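Local coordinates for ERPP protein (Borrelia burgdorferi, PDB 4BOB) that is an outer surface lipoprotein of the Lyme disease spirochaete that binds the host complement regulator factor H, probably to evade complement, at residues 67-72 with 103-107. Residues are numbered along the deposited sequence; the frame is centred on the assembly and turned at random.
Sequences LNAGGH and YGYKY
The ring of Tyr105, in the loop between strands 101-102 and 115-116, packs against the turn end of a beta-hairpin, meeting Leu67, Ala69 and His72. The hairpin joins strands 63-69 and 72-79 of the antiparallel sheet through a type II' turn from Ala69 to His72; its first inner position, Gly70, has positive phi (62°). His72 N closes it with a 3.0 Å hydrogen bond to Ala69 O, and the return bond, from Ala69 N to His72 O, is weak. Read outward from its backbone, Tyr105 first offers CB, 3.9 Å from Leu67 CD2. CG is held anti to the backbone N (chi1 -167°), which carries the ring toward the hairpin, and Leu67 CD2 also lies against CG and, at 3.6 Å, Tyr105 CD1. CD1 and CE1 form the edge that His72 meets: Tyr105 CE1 stands over the centre of the His72 imidazole, 3.4 Å above its plane. This is a T-shaped pair, with the tyrosine edge directed at the histidine face, the centroids 4.6 Å apart and the planes at 84°. Tyr105 CE1 also reaches Ala69 CB at 3.8 Å, and CZ touches the same methyl, which approaches the ring obliquely, as does Leu67 CD2. One face of the tyrosine ring is occupied by CG of Lys106. Leu51 of strand 48-58 touches Leu67, Ala69 and Tyr105, so the aromatic ring joins a small apolar cluster on the sheet. The loop has holds of its own: Glu108 OE2 hydrogen-bonds with Tyr105 N and Ser111 OG with Tyr105 O, while the backbone of Gly104 hydrogen-bonds with that of Phe76 in strand 72-79. No hydrogen bond joins the two segments; at the ring's far end Tyr105 OH stops 3.6 Å from Ala69 O.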
ATOM      1  N   LEU A  67       3.631  -6.344  -4.933  1.00 13.19           N
ATOM      2  CA  LEU A  67       2.583  -7.276  -4.546  1.00 14.40           C
ATOM      3  C   LEU A  67       2.858  -8.673  -5.087  1.00 14.49           C
ATOM      4  O   LEU A  67       2.911  -8.889  -6.305  1.00 13.90           O
ATOM      5  CB  LEU A  67       1.205  -6.801  -5.050  1.00 14.88           C
ATOM      6  CG  LEU A  67      -0.043  -7.623  -4.619  1.00 14.85           C
ATOM      7  CD1 LEU A  67      -0.053  -8.012  -3.134  1.00 14.92           C
ATOM      8  CD2 LEU A  67      -1.314  -6.875  -4.979  1.00 15.00           C
ATOM      9  N   ASN A  68       3.014  -9.614  -4.153  1.00 15.75           N
ATOM     10  CA  ASN A  68       2.925 -11.048  -4.441  1.00 14.88           C
ATOM     11  C   ASN A  68       1.570 -11.591  -4.003  1.00 15.48           C
ATOM     12  O   ASN A  68       1.429 -12.089  -2.901  1.00 16.41           O
ATOM     13  CB  ASN A  68       4.030 -11.792  -3.721  1.00 14.26           C
ATOM     14  CG  ASN A  68       5.360 -11.189  -3.977  1.00 14.69           C
ATOM     15  OD1 ASN A  68       5.906 -10.505  -3.126  1.00 16.33           O
ATOM     16  ND2 ASN A  68       5.862 -11.375  -5.176  1.00 16.20           N
ATOM     17  N   ALA A  69       0.581 -11.472  -4.874  1.00 15.01           N
ATOM     18  CA  ALA A  69      -0.761 -11.947  -4.615  1.00 16.36           C
ATOM     19  C   ALA A  69      -1.038 -13.061  -5.591  1.00 19.48           C
ATOM     20  O   ALA A  69      -0.824 -12.890  -6.804  1.00 18.55           O
ATOM     21  CB  ALA A  69      -1.760 -10.829  -4.825  1.00 17.11           C
ATOM     22  N   GLY A  70      -1.519 -14.192  -5.060  1.00 23.26           N
ATOM     23  CA  GLY A  70      -1.750 -15.402  -5.848  1.00 24.56           C
ATOM     24  C   GLY A  70      -0.413 -15.840  -6.390  1.00 26.65           C
ATOM     25  O   GLY A  70       0.566 -15.906  -5.640  1.00 31.32           O
ATOM     26  N   GLY A  71      -0.360 -16.108  -7.691  1.00 28.69           N
ATOM     27  CA  GLY A  71       0.912 -16.338  -8.395  1.00 31.03           C
ATOM     28  C   GLY A  71       1.308 -15.197  -9.330  1.00 32.93           C
ATOM     29  O   GLY A  71       2.014 -15.418 -10.312  1.00 36.73           O
ATOM     30  N   HIS A  72       0.841 -13.984  -9.027  1.00 30.15           N
ATOM     31  CA  HIS A  72       1.237 -12.758  -9.738  1.00 25.72           C
ATOM     32  C   HIS A  72       2.203 -12.006  -8.813  1.00 22.98           C
ATOM     33  O   HIS A  72       1.900 -11.799  -7.632  1.00 21.29           O
ATOM     34  CB  HIS A  72      -0.034 -11.953 -10.159  1.00 27.98           C
ATOM     35  CG  HIS A  72       0.012 -10.463  -9.905  1.00 30.96           C
ATOM     36  ND1 HIS A  72       0.478  -9.897  -8.732  1.00 31.90           N
ATOM     37  CD2 HIS A  72      -0.439  -9.429 -10.657  1.00 30.04           C
ATOM     38  CE1 HIS A  72       0.355  -8.583  -8.799  1.00 29.54           C
ATOM     39  NE2 HIS A  72      -0.200  -8.273  -9.956  1.00 29.87           N
ATOM     40  N   TYR A 103       0.517   1.352  -9.667  1.00 10.53           N
ATOM     41  CA  TYR A 103      -0.147   0.364 -10.531  1.00 10.05           C
ATOM     42  C   TYR A 103      -1.328  -0.341  -9.817  1.00 10.45           C
ATOM     43  O   TYR A 103      -2.446  -0.454 -10.351  1.00 10.62           O
ATOM     44  CB  TYR A 103       0.856  -0.714 -10.925  1.00 10.17           C
ATOM     45  CG  TYR A 103       2.105  -0.252 -11.647  1.00 10.10           C
ATOM     46  CD1 TYR A 103       2.082   0.053 -13.003  1.00  9.86           C
ATOM     47  CD2 TYR A 103       3.326  -0.177 -10.981  1.00 10.39           C
ATOM     48  CE1 TYR A 103       3.239   0.459 -13.672  1.00  9.53           C
ATOM     49  CE2 TYR A 103       4.485   0.230 -11.642  1.00  9.91           C
ATOM     50  CZ  TYR A 103       4.430   0.538 -12.981  1.00  9.25           C
ATOM     51  OH  TYR A 103       5.557   0.928 -13.625  1.00  8.48           O
ATOM     52  N   GLY A 104      -1.046  -0.840  -8.614  1.00 10.88           N
ATOM     53  CA  GLY A 104      -2.025  -1.545  -7.786  1.00 10.28           C
ATOM     54  C   GLY A 104      -2.093  -3.065  -7.968  1.00 10.32           C
ATOM     55  O   GLY A 104      -1.094  -3.782  -7.785  1.00 10.87           O
ATOM     56  N   TYR A 105      -3.293  -3.557  -8.281  1.00  9.86           N
ATOM     57  CA  TYR A 105      -3.500  -4.965  -8.600  1.00  9.97           C
ATOM     58  C   TYR A 105      -4.316  -4.998  -9.885  1.00  9.86           C
ATOM     59  O   TYR A 105      -4.639  -3.950 -10.430  1.00  8.74           O
ATOM     60  CB  TYR A 105      -4.176  -5.738  -7.432  1.00 10.17           C
ATOM     61  CG  TYR A 105      -4.146  -7.271  -7.553  1.00 10.37           C
ATOM     62  CD1 TYR A 105      -2.999  -7.944  -7.998  1.00 10.72           C
ATOM     63  CD2 TYR A 105      -5.268  -8.053  -7.216  1.00  9.99           C
ATOM     64  CE1 TYR A 105      -2.966  -9.335  -8.109  1.00 10.64           C
ATOM     65  CE2 TYR A 105      -5.238  -9.445  -7.322  1.00  9.97           C
ATOM     66  CZ  TYR A 105      -4.081 -10.086  -7.771  1.00 10.46           C
ATOM     67  OH  TYR A 105      -4.006 -11.477  -7.885  1.00 12.15           O
ATOM     68  N   LYS A 106      -4.638  -6.198 -10.361  1.00  9.96           N
ATOM     69  CA  LYS A 106      -5.049  -6.390 -11.755  1.00 10.04           C
ATOM     70  C   LYS A 106      -6.373  -5.720 -12.132  1.00 10.21           C
ATOM     71  O   LYS A 106      -6.520  -5.133 -13.204  1.00 10.39           O
ATOM     72  CB  LYS A 106      -5.031  -7.877 -12.131  1.00 10.16           C
ATOM     73  CG  LYS A 106      -5.572  -8.894 -11.130  1.00 10.15           C
ATOM     74  CD  LYS A 106      -5.332 -10.300 -11.696  1.00 10.32           C
ATOM     75  CE  LYS A 106      -5.571 -11.440 -10.706  1.00 10.32           C
ATOM     76  NZ  LYS A 106      -6.089 -12.680 -11.378  1.00 10.45           N
ATOM     77  N   TYR A 107      -7.307  -5.771 -11.196  1.00 10.77           N
ATOM     78  CA  TYR A 107      -8.674  -5.271 -11.383  1.00 10.22           C
ATOM     79  C   TYR A 107      -8.782  -3.790 -11.529  1.00 10.20           C
ATOM     80  O   TYR A 107      -9.766  -3.294 -12.074  1.00 10.36           O
ATOM     81  CB  TYR A 107      -9.519  -5.653 -10.170  1.00 10.33           C
ATOM     82  CG  TYR A 107      -9.626  -7.115 -10.087  1.00 10.44           C
ATOM     83  CD1 TYR A 107     -10.314  -7.808 -11.095  1.00 10.65           C
ATOM     84  CD2 TYR A 107      -8.986  -7.831  -9.077  1.00 10.65           C
ATOM     85  CE1 TYR A 107     -10.409  -9.178 -11.081  1.00 10.81           C
ATOM     86  CE2 TYR A 107      -9.071  -9.218  -9.039  1.00 11.75           C
ATOM     87  CZ  TYR A 107      -9.785  -9.880 -10.047  1.00 11.67           C
ATOM     88  OH  TYR A 107      -9.876 -11.238 -10.036  1.00 14.73           O
TER